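Long-range contacts in beta-lactamase (Serratia marcescens, PDB 5X5G), which probably hydrolyses beta-lactam antibiotics, opening the lactam ring to give substituted beta-amino acids: residues N114-L119 / A145-M150; T48-L53 / A213-S218. One frame throughout, in Å; residues are numbered along the deposited sequence.

Contact 1. Residues N114-L119 / A145-M150; sequences NGCDIL and ATEEEM. With NA (sodium ion), chain E; OP0 ((2S,5R)-N-(2-aminoethoxy)-1-formyl-5-[(sulfooxy)amino]piperidine-2-carboxamide), chain F.
The omega loop of the class A fold is held to helix 113-123 here, where Asp117 meets the first turn of helix 147-151. Its carboxylate grips two successive backbone N-H groups: OD1 accepts from Glu147 N at 2.8 Å, and OD2 accepts from Glu148 N with an N-H...O angle of 154°. Each oxygen uses its syn lone pair, so the pair of bonds fixes the rotation of the carboxylate. With chi1 at -72°, Asp117 CG stands anti to its own carbonyl carbon and reaches across to the loop, crossing Thr146 at about a right angle; OD1 also lies 3.4 Å from Thr146 CB. Thr146 is the N-cap, and with Glu149 it makes a capping box: Thr146 OG1 accepts from Glu149 N, while Thr146 N donates to Glu149 OE1 at 2.9 Å. Beside this, Cys116 SG packs on Glu147 CG at 3.8 Å. The Glu147 chain bends at chi2 and carries its carboxylate away from Asp117 into the pocket, leaving OE1 3.0 Å from OP0 O9; His151 also bonds OE1. Glu147 probably corresponds to the general base of class A enzymes. A water donates to both Asp117 OD2 and Glu148 OE1. Set at the N-terminal end of a helix and accepting three hydrogen bonds, the Asp117 carboxylate is probably stabilised as an anion.

Contact 2. Residues T48-L53 / A213-S218; sequences TYKFHL and AHKTGS. With OP0 ((2S,5R)-N-(2-aminoethoxy)-1-formyl-5-[(sulfooxy)amino]piperidine-2-carboxamide), chain F.
Lys215, Thr216 and Gly217 spell the K-T-G motif expected of class A enzymes, on the edge strand 212-218 of the five-stranded sheet, and this strand faces the start of helix 49-63, the helix of what is probably the S-x-x-K motif. The Lys215 side chain runs along that helix start. From CB, directed at the helix, chi1 of 178° swings CG away from the backbone N and lays it 3.8 Å from Thr48 CA. The chain then bends at chi2, so that CE, one carbon beyond CD, packs against Lys50, 3.8 Å from its CB and 3.9 Å from its CD, as the two lysine chains cross obliquely. A second bend, at chi4, turns the ammonium back to its own strand, where NZ donates to Thr216 O at 2.8 Å; it also bonds Ser111 OG and sits near the OP0 sulfate. Thr48 meets the strand backbone, its CG2 methyl 3.5 Å from Lys215 O, while its OG1 is bonded to Met45 O. Lys50 stretches its extended chain to Asn113 and Ser47, so its ammonium ends beside the ligand too. Ser47 N and Ser218 N both bond the inhibitor, consistent with the oxyanion hole of class A enzymes: Ser218 N donates to OP0 O8 at 2.8 Å, with an N-H...O angle of 164°.

Contact 1 and contact 2 both border the same OP0 molecule, their centres 13 Å apart: the strand of 213-218 holds its sulfate and formyl oxygen, while Glu147 of 145-150 stands by the carboxamide. They also meet directly. Tyr49 OH lies 2.7 Å from Ala145 O, a probable hydrogen bond joining the helix of contact 2 to the loop just before the capped turn of contact 1. Elsewhere, Leu53 CD2 packs 3.3 Å from Cys116 O, and Cys116 touches Lys50. Lys50 in turn has a long, weak ion pair with Glu147, so the two contacts also approach each other at the ligand.

Contact 1. Residues N114-L119 / A145-M150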
loop_
_atom_site.group_PDB
_atom_site.type_symbol
_atom_site.label_atom_id
_atom_site.label_comp_id
_atom_site.label_asym_id
_atom_site.label_seq_id
_atom_site.Cartn_x
_atom_site.Cartn_y
_atom_site.Cartn_z
ATOM N N ASN A 114 8.503 -1.904 -0.919
ATOM C CA ASN A 114 9.784 -1.262 -0.672
ATOM C C ASN A 114 10.911 -2.251 -0.476
ATOM O O ASN A 114 11.994 -2.060 -0.999
ATOM C CB ASN A 114 9.655 -0.325 0.527
ATOM C CG ASN A 114 8.848 0.911 0.181
ATOM O OD1 ASN A 114 9.044 1.481 -0.887
ATOM N ND2 ASN A 114 7.943 1.316 1.047
ATOM N N GLY A 115 10.701 -3.255 0.354
ATOM C CA GLY A 115 11.687 -4.311 0.500
ATOM C C GLY A 115 12.107 -4.920 -0.818
ATOM O O GLY A 115 13.286 -5.095 -1.096
ATOM N N CYS A 116 11.131 -5.172 -1.677
ATOM C CA CYS A 116 11.382 -5.677 -3.020
ATOM C C CYS A 116 12.415 -4.809 -3.777
ATOM O O CYS A 116 13.432 -5.314 -4.308
ATOM C CB CYS A 116 10.077 -5.734 -3.776
ATOM S SG CYS A 116 10.260 -6.247 -5.492
ATOM N N ASP A 117 12.149 -3.502 -3.838
ATOM C CA ASP A 117 13.033 -2.613 -4.575
ATOM C C ASP A 117 14.372 -2.369 -3.921
ATOM O O ASP A 117 15.380 -2.254 -4.606
ATOM C CB ASP A 117 12.327 -1.292 -4.907
ATOM C CG ASP A 117 11.253 -1.462 -5.994
ATOM O OD1 ASP A 117 10.969 -2.615 -6.424
ATOM O OD2 ASP A 117 10.582 -0.446 -6.296
ATOM N N ILE A 118 14.420 -2.393 -2.592
ATOM C CA ILE A 118 15.697 -2.389 -1.885
ATOM C C ILE A 118 16.582 -3.574 -2.303
ATOM O O ILE A 118 17.790 -3.432 -2.647
ATOM C CB ILE A 118 15.477 -2.361 -0.355
ATOM C CG1 ILE A 118 14.931 -1.012 0.081
ATOM C CG2 ILE A 118 16.782 -2.624 0.364
ATOM C CD1 ILE A 118 14.185 -1.005 1.409
ATOM N N LEU A 119 15.957 -4.742 -2.380
ATOM C CA LEU A 119 16.657 -5.937 -2.774
ATOM C C LEU A 119 17.023 -5.974 -4.273
ATOM O O LEU A 119 18.085 -6.492 -4.638
ATOM C CB LEU A 119 15.822 -7.141 -2.390
ATOM C CG LEU A 119 15.669 -7.370 -0.892
ATOM C CD1 LEU A 119 14.624 -8.454 -0.584
ATOM C CD2 LEU A 119 17.032 -7.728 -0.311
ATOM N N ALA A 145 10.798 -4.976 -14.513
ATOM C CA ALA A 145 10.371 -3.729 -13.869
ATOM C C ALA A 145 10.292 -3.889 -12.344
ATOM O O ALA A 145 9.811 -4.914 -11.841
ATOM C CB ALA A 145 9.034 -3.246 -14.409
ATOM N N THR A 146 10.778 -2.867 -11.636
ATOM C CA THR A 146 10.731 -2.806 -10.175
ATOM C C THR A 146 9.316 -2.459 -9.772
ATOM O O THR A 146 8.476 -2.096 -10.613
ATOM C CB THR A 146 11.651 -1.703 -9.596
ATOM O OG1 THR A 146 11.239 -0.429 -10.128
ATOM C CG2 THR A 146 13.111 -1.958 -9.936
ATOM N N GLU A 147 9.029 -2.564 -8.483
ATOM C CA GLU A 147 7.734 -2.146 -8.003
ATOM C C GLU A 147 7.517 -0.651 -8.294
ATOM O O GLU A 147 6.456 -0.270 -8.716
ATOM C CB GLU A 147 7.531 -2.452 -6.507
ATOM C CG GLU A 147 7.281 -3.936 -6.238
ATOM C CD GLU A 147 5.891 -4.389 -6.644
ATOM O OE1 GLU A 147 4.970 -3.532 -6.874
ATOM O OE2 GLU A 147 5.735 -5.624 -6.765
ATOM N N GLU A 148 8.503 0.189 -8.065
ATOM C CA GLU A 148 8.342 1.596 -8.368
ATOM C C GLU A 148 7.993 1.841 -9.851
ATOM O O GLU A 148 7.200 2.714 -10.171
ATOM C CB GLU A 148 9.628 2.332 -8.038
ATOM C CG GLU A 148 9.618 3.803 -8.429
ATOM C CD GLU A 148 10.847 4.543 -7.920
ATOM O OE1 GLU A 148 11.843 3.874 -7.575
ATOM O OE2 GLU A 148 10.822 5.790 -7.874
ATOM N N GLU A 149 8.662 1.134 -10.745
ATOM C CA GLU A 149 8.375 1.218 -12.177
ATOM C C GLU A 149 6.967 0.804 -12.543
ATOM O O GLU A 149 6.302 1.483 -13.349
ATOM C CB GLU A 149 9.429 0.458 -13.001
ATOM C CG GLU A 149 10.791 1.100 -12.912
ATOM C CD GLU A 149 11.918 0.294 -13.513
ATOM O OE1 GLU A 149 11.902 -0.956 -13.491
ATOM O OE2 GLU A 149 12.939 0.918 -13.863
ATOM N N MET A 150 6.482 -0.269 -11.923
ATOM C CA MET A 150 5.146 -0.731 -12.161
ATOM C C MET A 150 4.103 0.258 -11.663
ATOM O O MET A 150 3.006 0.355 -12.237
ATOM C CB MET A 150 4.901 -2.101 -11.490
ATOM C CG MET A 150 5.474 -3.300 -12.249
ATOM S SD MET A 150 4.834 -4.917 -11.711
ATOM C CE MET A 150 5.439 -5.060 -10.036
HETATM NA NA NA E . 1.807 -1.613 -13.902
HETATM C C1 OP0 F . 1.979 -7.534 -4.940
HETATM O O8 OP0 F . 1.355 -8.140 -5.814
HETATM N N14 OP0 F . 1.653 -6.398 -4.532
HETATM C C2 OP0 F . 0.549 -5.641 -5.093
HETATM C C3 OP0 F . 1.060 -4.308 -5.509
HETATM N N15 OP0 F . 0.184 -3.316 -5.457
HETATM O O9 OP0 F . 2.229 -4.229 -5.933
HETATM C C7 OP0 F . 2.216 -5.860 -3.332
HETATM C C6 OP0 F . 1.170 -6.036 -2.263
HETATM C C5 OP0 F . -0.052 -5.207 -2.656
HETATM C C4 OP0 F . -0.565 -5.589 -4.050
HETATM N N16 OP0 F . 0.923 -7.484 -1.977
HETATM S S17 OP0 F . -0.211 -9.459 -2.690
HETATM O O10 OP0 F . -0.165 -7.963 -2.580
HETATM O O13 OP0 F . -1.181 -9.969 -3.599
HETATM O O12 OP0 F . -0.636 -9.881 -1.394
HETATM O O11 OP0 F . 1.266 -9.942 -3.102
HETATM N N21 OP0 F . 1.100 -0.892 -9.124
HETATM C C22 OP0 F . 0.458 -2.069 -8.482
HETATM C C23 OP0 F . -0.261 -1.744 -7.172
HETATM O O24 OP0 F . 0.493 -2.154 -6.031
HETATM O O HOH W 1 12.376 1.407 -6.429
HETATM O O HOH W 2 0.937 -2.548 -11.321
#

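Contact 2. Residues T48-L53 / A213-S218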
loop_
_atom_site.group_PDB
_atom_site.type_symbol
_atom_site.label_atom_id
_atom_site.label_comp_id
_atom_site.label_asym_id
_atom_site.label_seq_id
_atom_site.Cartn_x
_atom_site.Cartn_y
_atom_site.Cartn_z
ATOM N N THR A 48 4.302 -12.006 -7.263
ATOM C CA THR A 48 4.861 -13.357 -7.304
ATOM C C THR A 48 6.343 -13.378 -7.619
ATOM O O THR A 48 7.016 -14.311 -7.246
ATOM C CB THR A 48 4.062 -14.343 -8.211
ATOM O OG1 THR A 48 4.102 -13.903 -9.582
ATOM C CG2 THR A 48 2.557 -14.447 -7.693
ATOM N N TYR A 49 6.849 -12.353 -8.293
ATOM C CA TYR A 49 8.209 -12.315 -8.707
ATOM C C TYR A 49 9.145 -11.925 -7.578
ATOM O O TYR A 49 10.360 -12.055 -7.756
ATOM C CB TYR A 49 8.408 -11.459 -9.979
ATOM C CG TYR A 49 8.599 -9.951 -9.794
ATOM C CD1 TYR A 49 8.014 -9.262 -8.727
ATOM C CD2 TYR A 49 9.198 -9.205 -10.792
ATOM C CE1 TYR A 49 8.102 -7.898 -8.624
ATOM C CE2 TYR A 49 9.286 -7.825 -10.708
ATOM C CZ TYR A 49 8.743 -7.169 -9.604
ATOM O OH TYR A 49 8.886 -5.808 -9.484
ATOM N N LYS A 50 8.602 -11.663 -6.391
ATOM C CA LYS A 50 9.433 -11.538 -5.192
ATOM C C LYS A 50 10.028 -12.878 -4.768
ATOM O O LYS A 50 11.099 -12.914 -4.201
ATOM C CB LYS A 50 8.655 -10.858 -4.047
ATOM C CG LYS A 50 8.284 -9.385 -4.395
ATOM C CD LYS A 50 7.164 -8.823 -3.561
ATOM C CE LYS A 50 6.788 -7.420 -4.030
ATOM N NZ LYS A 50 5.754 -6.898 -3.106
ATOM N N PHE A 51 9.422 -13.982 -5.199
ATOM C CA PHE A 51 10.010 -15.316 -5.024
ATOM C C PHE A 51 11.320 -15.411 -5.812
ATOM O O PHE A 51 12.366 -15.708 -5.245
ATOM C CB PHE A 51 9.035 -16.402 -5.504
ATOM C CG PHE A 51 9.643 -17.781 -5.563
ATOM C CD1 PHE A 51 10.174 -18.375 -4.424
ATOM C CD2 PHE A 51 9.694 -18.483 -6.767
ATOM C CE1 PHE A 51 10.708 -19.654 -4.481
ATOM C CE2 PHE A 51 10.304 -19.731 -6.831
ATOM C CZ PHE A 51 10.798 -20.310 -5.690
ATOM N N HIS A 52 11.246 -15.033 -7.083
ATOM C CA HIS A 52 12.382 -15.069 -7.988
ATOM C C HIS A 52 13.494 -14.141 -7.491
ATOM O O HIS A 52 14.667 -14.508 -7.515
ATOM C CB HIS A 52 11.970 -14.607 -9.380
ATOM C CG HIS A 52 10.764 -15.300 -9.933
ATOM N ND1 HIS A 52 9.536 -15.297 -9.296
ATOM C CD2 HIS A 52 10.578 -15.939 -11.100
ATOM C CE1 HIS A 52 8.678 -15.995 -10.014
ATOM N NE2 HIS A 52 9.289 -16.402 -11.109
ATOM N N LEU A 53 13.126 -12.931 -7.099
ATOM C CA LEU A 53 14.073 -11.963 -6.510
ATOM C C LEU A 53 14.796 -12.568 -5.296
ATOM O O LEU A 53 16.012 -12.517 -5.221
ATOM C CB LEU A 53 13.291 -10.778 -6.036
ATOM C CG LEU A 53 13.995 -9.722 -5.220
ATOM C CD1 LEU A 53 15.265 -9.213 -5.874
ATOM C CD2 LEU A 53 13.043 -8.569 -4.948
ATOM N N ALA A 213 3.613 -23.485 1.201
ATOM C CA ALA A 213 4.684 -22.525 1.067
ATOM C C ALA A 213 4.400 -21.714 -0.222
ATOM O O ALA A 213 4.410 -22.291 -1.323
ATOM C CB ALA A 213 5.993 -23.291 0.940
ATOM N N HIS A 214 4.059 -20.435 -0.099
ATOM C CA HIS A 214 3.555 -19.701 -1.237
ATOM C C HIS A 214 3.895 -18.219 -1.302
ATOM O O HIS A 214 4.303 -17.591 -0.303
ATOM C CB HIS A 214 2.058 -19.912 -1.331
ATOM C CG HIS A 214 1.270 -19.178 -0.296
ATOM N ND1 HIS A 214 0.368 -18.184 -0.621
ATOM C CD2 HIS A 214 1.190 -19.337 1.048
ATOM C CE1 HIS A 214 -0.192 -17.723 0.490
ATOM N NE2 HIS A 214 0.255 -18.432 1.512
ATOM N N LYS A 215 3.545 -17.631 -2.448
ATOM C CA LYS A 215 3.706 -16.204 -2.677
ATOM C C LYS A 215 2.575 -15.680 -3.543
ATOM O O LYS A 215 2.347 -16.160 -4.674
ATOM C CB LYS A 215 5.074 -15.891 -3.336
ATOM C CG LYS A 215 5.275 -14.406 -3.657
ATOM C CD LYS A 215 5.742 -13.605 -2.436
ATOM C CE LYS A 215 5.407 -12.109 -2.432
ATOM N NZ LYS A 215 3.952 -11.887 -2.303
ATOM N N THR A 216 1.926 -14.639 -3.036
ATOM C CA THR A 216 0.809 -14.043 -3.707
ATOM C C THR A 216 1.257 -12.966 -4.677
ATOM O O THR A 216 2.384 -12.451 -4.608
ATOM C CB THR A 216 -0.159 -13.412 -2.692
ATOM O OG1 THR A 216 0.558 -12.571 -1.802
ATOM C CG2 THR A 216 -0.852 -14.481 -1.892
ATOM N N GLY A 217 0.316 -12.506 -5.479
ATOM C CA GLY A 217 0.458 -11.198 -6.144
ATOM C C GLY A 217 -0.910 -10.694 -6.543
ATOM O O GLY A 217 -1.786 -11.496 -6.918
ATOM N N SER A 218 -1.026 -9.362 -6.622
ATOM C CA SER A 218 -2.288 -8.695 -6.937
ATOM C C SER A 218 -1.957 -7.394 -7.651
ATOM O O SER A 218 -0.975 -6.729 -7.293
ATOM C CB SER A 218 -3.067 -8.324 -5.651
ATOM O OG SER A 218 -3.255 -9.411 -4.796
HETATM C C1 OP0 F . 1.979 -7.534 -4.940
HETATM O O8 OP0 F . 1.355 -8.140 -5.814
HETATM N N14 OP0 F . 1.653 -6.398 -4.532
HETATM C C2 OP0 F . 0.549 -5.641 -5.093
HETATM C C3 OP0 F . 1.060 -4.308 -5.509
HETATM N N15 OP0 F . 0.184 -3.316 -5.457
HETATM O O9 OP0 F . 2.229 -4.229 -5.933
HETATM C C7 OP0 F . 2.216 -5.860 -3.332
HETATM C C6 OP0 F . 1.170 -6.036 -2.263
HETATM C C5 OP0 F . -0.052 -5.207 -2.656
HETATM C C4 OP0 F . -0.565 -5.589 -4.050
HETATM N N16 OP0 F . 0.923 -7.484 -1.977
HETATM S S17 OP0 F . -0.211 -9.459 -2.690
HETATM O O10 OP0 F . -0.165 -7.963 -2.580
HETATM O O13 OP0 F . -1.181 -9.969 -3.599
HETATM O O12 OP0 F . -0.636 -9.881 -1.394
HETATM O O11 OP0 F . 1.266 -9.942 -3.102
HETATM N N21 OP0 F . 1.100 -0.892 -9.124
HETATM C C22 OP0 F . 0.458 -2.069 -8.482
HETATM C C23 OP0 F . -0.261 -1.744 -7.172
HETATM O O24 OP0 F . 0.493 -2.154 -6.031
#